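Side-chain contacts in protein arginine N-methyltransferase SFM1 (Saccharomyces cerevisiae, PDB 5C74), which transfers a methyl group from S-adenosyl-L-methionine to one arginine of ribosomal protein S3, giving the monomethylated product: residues 23-28 with 192-197; 56-61 with 66-71; 64-67 with 73-76; 167-170 with 174-177. One frame throughout, in Å; residues are numbered along the deposited sequence.

Interaction 1 of 4, residues 23-28 with 192-197; sequences ILREVG and LPEGML
The carboxylate of Glu194 lies flat over one face of the Arg25 guanidinium, the two planes only 8° apart, with Glu194 OE1 3.6 Å above the plane and over its centre. At the edge of the guanidinium, in its plane, sits a water. It accepts from Arg25 NH2 at 2.6 Å and donates a hydrogen bond to the carbonyl oxygen Glu194 O at 2.9 Å. NH2 also bonds to Gln22 OE1, one helical turn back in the same helix, which probably limits the rotation of the group. The ion pair is therefore one of stacked charges: Arg25 NH1 and Glu194 OE1 are a long 3.8 Å apart, and no N-H points at the oxygen. The aliphatic part of the glutamate joins in, Glu194 CB lying 3.5 Å from Arg25 NH2. Arginine suits this place because its flat head can take a carboxylate on its face while its N-H groups serve partners at the rim; a bend at chi3 (-61°) sets the head in that attitude. Glutamate suits the loop opposite, since its chain is straight beyond CG and carries the acid over the face of the guanidinium. Glu194 is followed by Gly195, the N-cap residue of helix 196-205. The contact lies on the surface, where the end of helix 14-27 faces the loop leading into helix 196-205. Nearby, Pro193 packs on Glu19 and Gln22 of helix 14-27 and on Asp141 of helix 140-151, and Met196 rests on Trp15 and Glu19.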
loop_
_atom_site.group_PDB
_atom_site.type_symbol
_atom_site.label_atom_id
_atom_site.label_comp_id
_atom_site.label_asym_id
_atom_site.label_seq_id
_atom_site.Cartn_x
_atom_site.Cartn_y
_atom_site.Cartn_z
ATOM N N ILE A 23 -6.285 0.712 -14.594
ATOM C CA ILE A 23 -7.068 1.922 -14.910
ATOM C C ILE A 23 -6.351 2.803 -15.940
ATOM O O ILE A 23 -6.953 3.233 -16.935
ATOM C CB ILE A 23 -7.372 2.725 -13.622
ATOM C CG1 ILE A 23 -8.349 1.915 -12.747
ATOM C CG2 ILE A 23 -7.934 4.105 -13.942
ATOM C CD1 ILE A 23 -8.435 2.363 -11.270
ATOM N N LEU A 24 -5.062 3.042 -15.720
ATOM C CA LEU A 24 -4.267 3.839 -16.647
ATOM C C LEU A 24 -4.225 3.222 -18.039
ATOM O O LEU A 24 -4.302 3.934 -19.037
ATOM C CB LEU A 24 -2.842 4.031 -16.104
ATOM C CG LEU A 24 -2.734 4.944 -14.882
ATOM C CD1 LEU A 24 -1.406 4.724 -14.131
ATOM C CD2 LEU A 24 -2.856 6.409 -15.310
ATOM N N ARG A 25 -4.106 1.901 -18.117
ATOM C CA ARG A 25 -4.067 1.247 -19.417
ATOM C C ARG A 25 -5.423 1.380 -20.105
ATOM O O ARG A 25 -5.491 1.489 -21.329
ATOM C CB ARG A 25 -3.672 -0.234 -19.288
ATOM C CG ARG A 25 -2.155 -0.435 -19.091
ATOM C CD ARG A 25 -1.751 -1.905 -19.098
ATOM N NE ARG A 25 -2.398 -2.632 -18.019
ATOM C CZ ARG A 25 -1.805 -2.986 -16.882
ATOM N NH1 ARG A 25 -0.528 -2.710 -16.670
ATOM N NH2 ARG A 25 -2.500 -3.634 -15.963
ATOM N N GLU A 26 -6.494 1.377 -19.315
ATOM C CA GLU A 26 -7.830 1.471 -19.888
ATOM C C GLU A 26 -8.206 2.889 -20.323
ATOM O O GLU A 26 -8.596 3.100 -21.474
ATOM C CB GLU A 26 -8.892 0.961 -18.911
ATOM C CG GLU A 26 -10.275 0.910 -19.567
ATOM C CD GLU A 26 -11.403 0.563 -18.599
ATOM O OE1 GLU A 26 -11.133 0.204 -17.439
ATOM O OE2 GLU A 26 -12.572 0.659 -19.004
ATOM N N VAL A 27 -8.092 3.864 -19.429
ATOM C CA VAL A 27 -8.631 5.198 -19.745
ATOM C C VAL A 27 -7.561 6.197 -20.160
ATOM O O VAL A 27 -7.866 7.245 -20.750
ATOM C CB VAL A 27 -9.436 5.776 -18.565
ATOM C CG1 VAL A 27 -10.576 4.800 -18.159
ATOM C CG2 VAL A 27 -8.542 6.070 -17.373
ATOM N N GLY A 28 -6.305 5.881 -19.863
ATOM C CA GLY A 28 -5.209 6.755 -20.254
ATOM C C GLY A 28 -4.750 7.690 -19.147
ATOM O O GLY A 28 -5.540 8.109 -18.300
ATOM N N LEU A 192 -10.070 -8.895 -14.259
ATOM C CA LEU A 192 -9.164 -8.481 -13.185
ATOM C C LEU A 192 -7.983 -7.728 -13.771
ATOM O O LEU A 192 -7.606 -7.980 -14.908
ATOM C CB LEU A 192 -8.636 -9.695 -12.405
ATOM C CG LEU A 192 -9.532 -10.682 -11.660
ATOM C CD1 LEU A 192 -8.758 -11.385 -10.556
ATOM C CD2 LEU A 192 -10.748 -10.030 -11.093
ATOM N N PRO A 193 -7.357 -6.831 -12.984
ATOM C CA PRO A 193 -6.122 -6.186 -13.439
ATOM C C PRO A 193 -5.079 -7.228 -13.806
ATOM O O PRO A 193 -5.073 -8.310 -13.202
ATOM C CB PRO A 193 -5.668 -5.377 -12.208
ATOM C CG PRO A 193 -6.951 -5.090 -11.472
ATOM C CD PRO A 193 -7.792 -6.343 -11.664
ATOM N N GLU A 194 -4.207 -6.925 -14.764
ATOM C CA GLU A 194 -3.073 -7.791 -15.021
ATOM C C GLU A 194 -2.352 -8.050 -13.700
ATOM O O GLU A 194 -2.159 -7.124 -12.906
ATOM C CB GLU A 194 -2.121 -7.162 -16.047
ATOM C CG GLU A 194 -2.762 -6.939 -17.419
ATOM C CD GLU A 194 -1.785 -6.375 -18.457
ATOM O OE1 GLU A 194 -0.586 -6.207 -18.146
ATOM O OE2 GLU A 194 -2.225 -6.104 -19.594
ATOM N N GLY A 195 -1.996 -9.308 -13.446
ATOM C CA GLY A 195 -1.234 -9.631 -12.254
ATOM C C GLY A 195 -2.053 -9.897 -11.000
ATOM O O GLY A 195 -1.525 -10.435 -10.027
ATOM N N MET A 196 -3.326 -9.514 -10.992
ATOM C CA MET A 196 -4.113 -9.662 -9.756
ATOM C C MET A 196 -4.396 -11.126 -9.412
ATOM O O MET A 196 -4.291 -11.523 -8.247
ATOM C CB MET A 196 -5.436 -8.895 -9.837
ATOM C CG MET A 196 -6.235 -8.932 -8.503
ATOM S SD MET A 196 -5.438 -8.052 -7.120
ATOM C CE MET A 196 -5.697 -6.351 -7.622
ATOM N N LEU A 197 -4.750 -11.944 -10.401
ATOM C CA LEU A 197 -5.008 -13.358 -10.088
ATOM C C LEU A 197 -3.738 -14.012 -9.537
ATOM O O LEU A 197 -3.795 -14.832 -8.600
ATOM C CB LEU A 197 -5.515 -14.117 -11.313
ATOM C CG LEU A 197 -5.938 -15.572 -11.056
ATOM C CD1 LEU A 197 -6.962 -15.646 -9.921
ATOM C CD2 LEU A 197 -6.494 -16.208 -12.320
HETATM O O HOH W 1 -2.253 -4.335 -13.494
#

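Interaction 2 of 4, residues 56-61 with 66-71; sequences RWTTKD and NEDFKD
Arg56 leaves a short edge strand of the parallel sheet in this SPOUT-family fold and runs along the Phe69 ring, which follows helix 65-68. Its CB meets Phe69 CE1 at 3.6 Å, CG stays beside the same ring carbon, and CD lies 3.9 Å from Phe69 CD1. The guanidinium then reaches past the ring, its plane only 13° from that of the ring, with Phe69 CD1 over one face of the guanidinium. Finally NH1 and NH2 both grip a single atom, Asp71 OD2, the NH2 bond being the shorter at 2.7 Å. The oxygen lies in the guanidinium plane, but the carboxylate as a whole is turned 72° against it. Arginine fits because its long methylene chain can line an aromatic ring before its charged end pairs with an acid. Replacing the arginine by alanine would probably leave Asp71 without its partner and uncover the side of the Phe69 ring along which the chain now runs. The other acid, Asp68, is held by two residues. Lys60 NZ donates to its OD1 at 2.8 Å and, weakly, to OD2, while the hydroxyl of Thr58 gives a short bond to OD2. Threonine serves twice in this place. With OG1 anti to the backbone N (chi1 177°), the hydroxyl sits near the chain ahead and also accepts from Lys60 N at 3.0 Å, an ST turn. Backbone bonds from Arg56 and Thr58 to Leu34 tie the strand to its neighbour, 32-35. The edge of the Phe69 ring meets the chain itself, with Phe69 CZ 3.6 Å from Trp57 O.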
loop_
_atom_site.group_PDB
_atom_site.type_symbol
_atom_site.label_atom_id
_atom_site.label_comp_id
_atom_site.label_asym_id
_atom_site.label_seq_id
_atom_site.Cartn_x
_atom_site.Cartn_y
_atom_site.Cartn_z
ATOM N N ARG A 56 -0.770 10.891 -12.994
ATOM C CA ARG A 56 -0.915 12.240 -12.443
ATOM C C ARG A 56 -1.424 12.209 -11.014
ATOM O O ARG A 56 -2.437 11.569 -10.720
ATOM C CB ARG A 56 -1.887 13.064 -13.295
ATOM C CG ARG A 56 -1.431 13.232 -14.716
ATOM C CD ARG A 56 -2.496 13.919 -15.557
ATOM N NE ARG A 56 -1.920 14.378 -16.815
ATOM C CZ ARG A 56 -2.493 15.257 -17.632
ATOM N NH1 ARG A 56 -3.672 15.775 -17.330
ATOM N NH2 ARG A 56 -1.883 15.619 -18.754
ATOM N N TRP A 57 -0.740 12.932 -10.128
ATOM C CA TRP A 57 -1.119 12.944 -8.723
ATOM C C TRP A 57 -0.888 14.321 -8.127
ATOM O O TRP A 57 -0.048 15.082 -8.608
ATOM C CB TRP A 57 -0.312 11.901 -7.945
ATOM C CG TRP A 57 1.147 12.142 -8.064
ATOM C CD1 TRP A 57 1.964 11.757 -9.085
ATOM C CD2 TRP A 57 1.969 12.866 -7.141
ATOM N NE1 TRP A 57 3.248 12.195 -8.857
ATOM C CE2 TRP A 57 3.278 12.873 -7.666
ATOM C CE3 TRP A 57 1.723 13.512 -5.927
ATOM C CZ2 TRP A 57 4.347 13.487 -7.008
ATOM C CZ3 TRP A 57 2.795 14.134 -5.275
ATOM C CH2 TRP A 57 4.083 14.113 -5.822
ATOM N N THR A 58 -1.605 14.634 -7.055
ATOM C CA THR A 58 -1.348 15.880 -6.340
ATOM C C THR A 58 -1.721 15.733 -4.879
ATOM O O THR A 58 -2.571 14.908 -4.529
ATOM C CB THR A 58 -2.121 17.053 -6.962
ATOM O OG1 THR A 58 -1.900 18.234 -6.191
ATOM C CG2 THR A 58 -3.614 16.752 -6.997
ATOM N N THR A 59 -1.064 16.508 -4.016
ATOM C CA THR A 59 -1.471 16.526 -2.611
ATOM C C THR A 59 -2.678 17.449 -2.427
ATOM O O THR A 59 -3.367 17.388 -1.413
ATOM C CB THR A 59 -0.346 16.987 -1.686
ATOM O OG1 THR A 59 0.019 18.330 -2.020
ATOM C CG2 THR A 59 0.883 16.095 -1.870
ATOM N N LYS A 60 -2.936 18.306 -3.411
ATOM C CA LYS A 60 -4.119 19.174 -3.340
ATOM C C LYS A 60 -5.402 18.357 -3.472
ATOM O O LYS A 60 -5.377 17.258 -4.017
ATOM C CB LYS A 60 -4.082 20.232 -4.445
ATOM C CG LYS A 60 -2.871 21.162 -4.386
ATOM C CD LYS A 60 -3.002 22.256 -5.432
ATOM C CE LYS A 60 -1.758 23.136 -5.472
ATOM N NZ LYS A 60 -0.508 22.385 -5.833
ATOM N N ASP A 61 -6.535 18.892 -3.023
ATOM C CA ASP A 61 -7.773 18.152 -3.228
ATOM C C ASP A 61 -8.284 18.388 -4.646
ATOM O O ASP A 61 -7.627 19.060 -5.454
ATOM C CB ASP A 61 -8.838 18.510 -2.173
ATOM C CG ASP A 61 -9.408 19.926 -2.316
ATOM O OD1 ASP A 61 -9.241 20.598 -3.359
ATOM O OD2 ASP A 61 -10.066 20.363 -1.349
ATOM N N ASN A 66 -7.019 21.584 -11.314
ATOM C CA ASN A 66 -6.930 22.415 -12.513
ATOM C C ASN A 66 -5.679 23.290 -12.478
ATOM O O ASN A 66 -5.011 23.475 -13.487
ATOM C CB ASN A 66 -8.189 23.276 -12.670
ATOM C CG ASN A 66 -9.403 22.462 -13.138
ATOM O OD1 ASN A 66 -10.473 22.499 -12.522
ATOM N ND2 ASN A 66 -9.227 21.708 -14.216
ATOM N N GLU A 67 -5.356 23.805 -11.298
ATOM C CA GLU A 67 -4.125 24.556 -11.096
ATOM C C GLU A 67 -2.881 23.701 -11.357
ATOM O O GLU A 67 -1.905 24.180 -11.905
ATOM C CB GLU A 67 -4.096 25.117 -9.674
ATOM C CG GLU A 67 -2.951 26.060 -9.377
ATOM C CD GLU A 67 -3.101 26.711 -8.011
ATOM O OE1 GLU A 67 -4.237 26.728 -7.483
ATOM O OE2 GLU A 67 -2.089 27.194 -7.466
ATOM N N ASP A 68 -2.914 22.426 -10.980
ATOM C CA ASP A 68 -1.733 21.576 -11.151
ATOM C C ASP A 68 -1.589 20.981 -12.552
ATOM O O ASP A 68 -0.480 20.621 -12.971
ATOM C CB ASP A 68 -1.746 20.435 -10.133
ATOM C CG ASP A 68 -1.304 20.881 -8.752
ATOM O OD1 ASP A 68 -0.943 22.065 -8.600
ATOM O OD2 ASP A 68 -1.287 20.035 -7.832
ATOM N N PHE A 69 -2.709 20.871 -13.260
ATOM C CA PHE A 69 -2.754 20.244 -14.573
ATOM C C PHE A 69 -3.553 21.132 -15.511
ATOM O O PHE A 69 -4.766 20.972 -15.678
ATOM C CB PHE A 69 -3.365 18.845 -14.482
ATOM C CG PHE A 69 -2.632 17.947 -13.532
ATOM C CD1 PHE A 69 -1.466 17.300 -13.930
ATOM C CD2 PHE A 69 -3.074 17.784 -12.227
ATOM C CE1 PHE A 69 -0.765 16.483 -13.049
ATOM C CE2 PHE A 69 -2.377 16.966 -11.339
ATOM C CZ PHE A 69 -1.220 16.317 -11.756
ATOM N N LYS A 70 -2.856 22.087 -16.099
ATOM C CA LYS A 70 -3.512 23.187 -16.782
ATOM C C LYS A 70 -4.166 22.748 -18.092
ATOM O O LYS A 70 -5.003 23.459 -18.636
ATOM C CB LYS A 70 -2.508 24.322 -17.010
ATOM C CG LYS A 70 -2.230 25.115 -15.723
ATOM C CD LYS A 70 -1.146 26.165 -15.907
ATOM C CE LYS A 70 -1.232 27.221 -14.814
ATOM N NZ LYS A 70 -1.230 26.623 -13.448
ATOM N N ASP A 71 -3.819 21.559 -18.573
ATOM C CA ASP A 71 -4.448 21.028 -19.778
ATOM C C ASP A 71 -5.872 20.497 -19.544
ATOM O O ASP A 71 -6.646 20.369 -20.492
ATOM C CB ASP A 71 -3.589 19.917 -20.378
ATOM C CG ASP A 71 -3.311 18.797 -19.388
ATOM O OD1 ASP A 71 -2.989 19.105 -18.220
ATOM O OD2 ASP A 71 -3.425 17.616 -19.777
#

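Interaction 3 of 4, residues 64-67 with 73-76; sequences GINE and ELLK
The side-chain amide of Asn66 lies against Leu74, its CG 3.7 Å from Leu74 CD2, the two side chains crossing at about a right angle. Here the amide works like a second strip of peptide. Its OD1 receives Leu75 N at 2.9 Å in a nearly straight bond (171°), and its ND2 gives to Glu73 O at 3.0 Å, approaching from above that carbonyl's plane. The two bonds thus span Leu74 and hold the extended run 73-75 beside the first turn of helix 65-68. Leu75 CD1 packs 3.5 Å from Asn66 OD1, and with Ile65 this leucine turns inward to Ile4 of the central strand 2-6, where a branched apolar side chain belongs. Glu73 faces the other way, its carboxylate bridged to Lys2 and to Lys76. Asparagine suits its position because one short group carries both a donor and an acceptor. A leucine in its place would probably leave the N-H of Leu75 without its mate and cost Glu73 O a donor, though Tyr101 also bonds to that oxygen. Since both bonds reach main-chain atoms, they probably depend more on the path of the loop than on the side chains it carries.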
loop_
_atom_site.group_PDB
_atom_site.type_symbol
_atom_site.label_atom_id
_atom_site.label_comp_id
_atom_site.label_asym_id
_atom_site.label_seq_id
_atom_site.Cartn_x
_atom_site.Cartn_y
_atom_site.Cartn_z
ATOM N N GLY A 64 -8.040 21.587 -6.543
ATOM C CA GLY A 64 -6.719 22.120 -6.876
ATOM C C GLY A 64 -6.118 21.464 -8.114
ATOM O O GLY A 64 -5.021 21.799 -8.561
ATOM N N ILE A 65 -6.856 20.528 -8.691
ATOM C CA ILE A 65 -6.365 19.764 -9.830
ATOM C C ILE A 65 -6.121 20.634 -11.068
ATOM O O ILE A 65 -5.123 20.455 -11.779
ATOM C CB ILE A 65 -7.373 18.625 -10.172
ATOM C CG1 ILE A 65 -7.238 17.489 -9.157
ATOM C CG2 ILE A 65 -7.175 18.121 -11.582
ATOM C CD1 ILE A 65 -8.277 16.367 -9.396
ATOM N N ASN A 66 -7.019 21.584 -11.314
ATOM C CA ASN A 66 -6.930 22.415 -12.513
ATOM C C ASN A 66 -5.679 23.290 -12.478
ATOM O O ASN A 66 -5.011 23.475 -13.487
ATOM C CB ASN A 66 -8.189 23.276 -12.670
ATOM C CG ASN A 66 -9.403 22.462 -13.138
ATOM O OD1 ASN A 66 -10.473 22.499 -12.522
ATOM N ND2 ASN A 66 -9.227 21.708 -14.216
ATOM N N GLU A 67 -5.356 23.805 -11.298
ATOM C CA GLU A 67 -4.125 24.556 -11.096
ATOM C C GLU A 67 -2.881 23.701 -11.357
ATOM O O GLU A 67 -1.905 24.180 -11.905
ATOM C CB GLU A 67 -4.096 25.117 -9.674
ATOM C CG GLU A 67 -2.951 26.060 -9.377
ATOM C CD GLU A 67 -3.101 26.711 -8.011
ATOM O OE1 GLU A 67 -4.237 26.728 -7.483
ATOM O OE2 GLU A 67 -2.089 27.194 -7.466
ATOM N N GLU A 73 -9.844 20.164 -18.573
ATOM C CA GLU A 73 -10.993 21.063 -18.563
ATOM C C GLU A 73 -11.343 21.366 -17.114
ATOM O O GLU A 73 -11.091 20.538 -16.230
ATOM C CB GLU A 73 -12.184 20.468 -19.310
ATOM C CG GLU A 73 -12.966 19.433 -18.561
ATOM C CD GLU A 73 -14.177 18.959 -19.357
ATOM O OE1 GLU A 73 -14.234 17.757 -19.681
ATOM O OE2 GLU A 73 -15.065 19.788 -19.660
ATOM N N LEU A 74 -11.869 22.565 -16.865
ATOM C CA LEU A 74 -12.209 22.985 -15.503
ATOM C C LEU A 74 -13.236 22.063 -14.863
ATOM O O LEU A 74 -14.146 21.602 -15.540
ATOM C CB LEU A 74 -12.752 24.413 -15.504
ATOM C CG LEU A 74 -11.752 25.510 -15.871
ATOM C CD1 LEU A 74 -12.441 26.865 -15.877
ATOM C CD2 LEU A 74 -10.568 25.493 -14.895
ATOM N N LEU A 75 -13.085 21.800 -13.563
ATOM C CA LEU A 75 -14.158 21.181 -12.780
ATOM C C LEU A 75 -15.259 22.216 -12.590
ATOM O O LEU A 75 -15.056 23.252 -11.945
ATOM C CB LEU A 75 -13.664 20.687 -11.415
ATOM C CG LEU A 75 -13.011 19.308 -11.324
ATOM C CD1 LEU A 75 -11.728 19.239 -12.127
ATOM C CD2 LEU A 75 -12.735 18.982 -9.852
ATOM N N LYS A 76 -16.427 21.943 -13.154
ATOM C CA LYS A 76 -17.515 22.907 -13.103
ATOM C C LYS A 76 -18.592 22.475 -12.128
ATOM O O LYS A 76 -18.895 21.289 -12.011
ATOM C CB LYS A 76 -18.101 23.096 -14.505
ATOM C CG LYS A 76 -17.162 23.838 -15.450
ATOM C CD LYS A 76 -17.718 23.880 -16.872
ATOM C CE LYS A 76 -17.693 22.502 -17.524
ATOM N NZ LYS A 76 -16.297 22.069 -17.835
#

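Interaction 4 of 4, residues 167-170 with 174-177. With NI (nickel (II) ion), chain E.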
loop_
_atom_site.group_PDB
_atom_site.type_symbol
_atom_site.label_atom_id
_atom_site.label_comp_id
_atom_site.label_asym_id
_atom_site.label_seq_id
_atom_site.Cartn_x
_atom_site.Cartn_y
_atom_site.Cartn_z
ATOM N N GLU A 167 -15.380 -16.808 -7.120
ATOM C CA GLU A 167 -14.467 -17.620 -6.328
ATOM C C GLU A 167 -13.389 -18.179 -7.248
ATOM O O GLU A 167 -13.698 -18.700 -8.323
ATOM C CB GLU A 167 -15.230 -18.752 -5.626
ATOM C CG GLU A 167 -14.362 -19.668 -4.782
ATOM C CD GLU A 167 -15.168 -20.785 -4.127
ATOM O OE1 GLU A 167 -15.380 -20.725 -2.900
ATOM O OE2 GLU A 167 -15.590 -21.719 -4.842
ATOM N N PHE A 168 -12.131 -18.057 -6.836
ATOM C CA PHE A 168 -11.009 -18.550 -7.622
ATOM C C PHE A 168 -10.374 -19.750 -6.931
ATOM O O PHE A 168 -9.798 -19.609 -5.861
ATOM C CB PHE A 168 -9.984 -17.443 -7.831
ATOM C CG PHE A 168 -10.556 -16.221 -8.498
ATOM C CD1 PHE A 168 -10.638 -16.140 -9.885
ATOM C CD2 PHE A 168 -11.046 -15.177 -7.740
ATOM C CE1 PHE A 168 -11.175 -15.010 -10.505
ATOM C CE2 PHE A 168 -11.586 -14.052 -8.340
ATOM C CZ PHE A 168 -11.657 -13.970 -9.734
ATOM N N ARG A 169 -10.490 -20.922 -7.547
ATOM C CA ARG A 169 -9.971 -22.162 -6.964
ATOM C C ARG A 169 -8.549 -22.461 -7.454
ATOM O O ARG A 169 -8.285 -22.425 -8.654
ATOM C CB ARG A 169 -10.912 -23.338 -7.293
ATOM C CG ARG A 169 -10.476 -24.658 -6.638
ATOM C CD ARG A 169 -11.612 -25.655 -6.453
ATOM N NE ARG A 169 -12.548 -25.263 -5.398
ATOM C CZ ARG A 169 -12.289 -25.321 -4.094
ATOM N NH1 ARG A 169 -11.104 -25.724 -3.653
ATOM N NH2 ARG A 169 -13.214 -24.943 -3.224
ATOM N N PHE A 170 -7.638 -22.758 -6.529
ATOM C CA PHE A 170 -6.239 -23.024 -6.882
ATOM C C PHE A 170 -5.849 -24.487 -6.667
ATOM O O PHE A 170 -4.846 -24.954 -7.204
ATOM C CB PHE A 170 -5.315 -22.105 -6.086
ATOM C CG PHE A 170 -5.662 -20.652 -6.232
ATOM C CD1 PHE A 170 -5.477 -20.007 -7.446
ATOM C CD2 PHE A 170 -6.203 -19.939 -5.172
ATOM C CE1 PHE A 170 -5.815 -18.680 -7.603
ATOM C CE2 PHE A 170 -6.540 -18.606 -5.317
ATOM C CZ PHE A 170 -6.342 -17.974 -6.536
ATOM N N GLU A 174 -8.267 -25.339 -1.583
ATOM C CA GLU A 174 -8.064 -23.899 -1.424
ATOM C C GLU A 174 -8.724 -23.105 -2.535
ATOM O O GLU A 174 -8.477 -23.339 -3.717
ATOM C CB GLU A 174 -6.571 -23.547 -1.392
ATOM C CG GLU A 174 -5.752 -24.127 -0.242
ATOM C CD GLU A 174 -6.185 -23.630 1.126
ATOM O OE1 GLU A 174 -6.836 -22.561 1.202
ATOM O OE2 GLU A 174 -5.860 -24.310 2.132
ATOM N N ALA A 175 -9.564 -22.159 -2.146
ATOM C CA ALA A 175 -10.160 -21.222 -3.097
ATOM C C ALA A 175 -10.281 -19.888 -2.402
ATOM O O ALA A 175 -10.375 -19.840 -1.181
ATOM C CB ALA A 175 -11.515 -21.715 -3.579
ATOM N N THR A 176 -10.266 -18.807 -3.174
ATOM C CA THR A 176 -10.405 -17.479 -2.599
ATOM C C THR A 176 -11.610 -16.793 -3.205
ATOM O O THR A 176 -11.746 -16.737 -4.425
ATOM C CB THR A 176 -9.151 -16.619 -2.828
ATOM O OG1 THR A 176 -8.035 -17.233 -2.179
ATOM C CG2 THR A 176 -9.348 -15.214 -2.249
ATOM N N GLU A 177 -12.495 -16.287 -2.350
ATOM C CA GLU A 177 -13.607 -15.468 -2.820
ATOM C C GLU A 177 -13.258 -13.995 -2.715
ATOM O O GLU A 177 -12.779 -13.551 -1.664
ATOM C CB GLU A 177 -14.871 -15.766 -2.014
ATOM C CG GLU A 177 -16.017 -14.772 -2.243
ATOM C CD GLU A 177 -17.191 -15.072 -1.320
ATOM O OE1 GLU A 177 -17.137 -14.684 -0.140
ATOM O OE2 GLU A 177 -18.152 -15.722 -1.763
HETATM NI NI NI E . -7.046 -22.307 3.029
HETATM O O HOH W 2 -6.272 -23.308 4.146
#
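Over Ala175 the guanidinium of Arg169 lies face down, the methyl CB 3.6 Å above its plane and over its centre. The same methyl meets the straight side chain of Glu167, whose CG comes within 3.7 Å of Ala175 CB. A small alanine suits the spot, since two long charged neighbours on one face of the sheet reach across it. Arg169 arrives there by a bend at chi3 (-72°), and its NH1 bonds to Asn171 O in the turn. These strands, 162-169 and 174-177, form an antiparallel beta hairpin. Phe168 and Thr176 are its hydrogen-bonded pair, with Phe168 N to Thr176 O at 2.8 Å and the return bond of equal length; Phe170 N to Glu174 O adds a third bond toward the turn. On the other face are Phe168, which packs on Leu197, and Thr176. Phe170, at the corner of the chain, points the edge of its ring at Thr176 OG1, 3.7 Å from CE2, while Phe168 O lies over one face of the Phe170 ring, offset toward its rim. The ring also packs on Ile200 and Lys201 of helix 196-205. Thr176 and Glu177 pair in an antiparallel ladder with a strand of the second subunit, whose tag residues His211 and His209 bond to Glu167 and Glu177 respectively. Glu174 folds at chi2 to bind nickel through both oxygens, OE1 at 1.9 Å and OE2 at 2.5 Å, together with His208 and His210 of the C-terminal His tag.

How the interactions relate
None of the four is a true core contact: interactions 1 and 2 lie at the surface, 3 and 4 are partly buried. Interactions 2 and 3 share helix 65-68 and have centres about 8 Å apart; one fixes the helix to the sheet edge mainly by charge and a lined-up ring, the other to the following loop by an amide's bonds to main chain. Interaction 4 lies across the protein, its centre about 40 Å from that of interaction 2, and relies on strand pairing, with a nickel ion bound at one residue together with tag histidines. Interaction 1, a stacked ion pair, closes a long loop that contains the others along the sequence, and touches interaction 4 through its leucines.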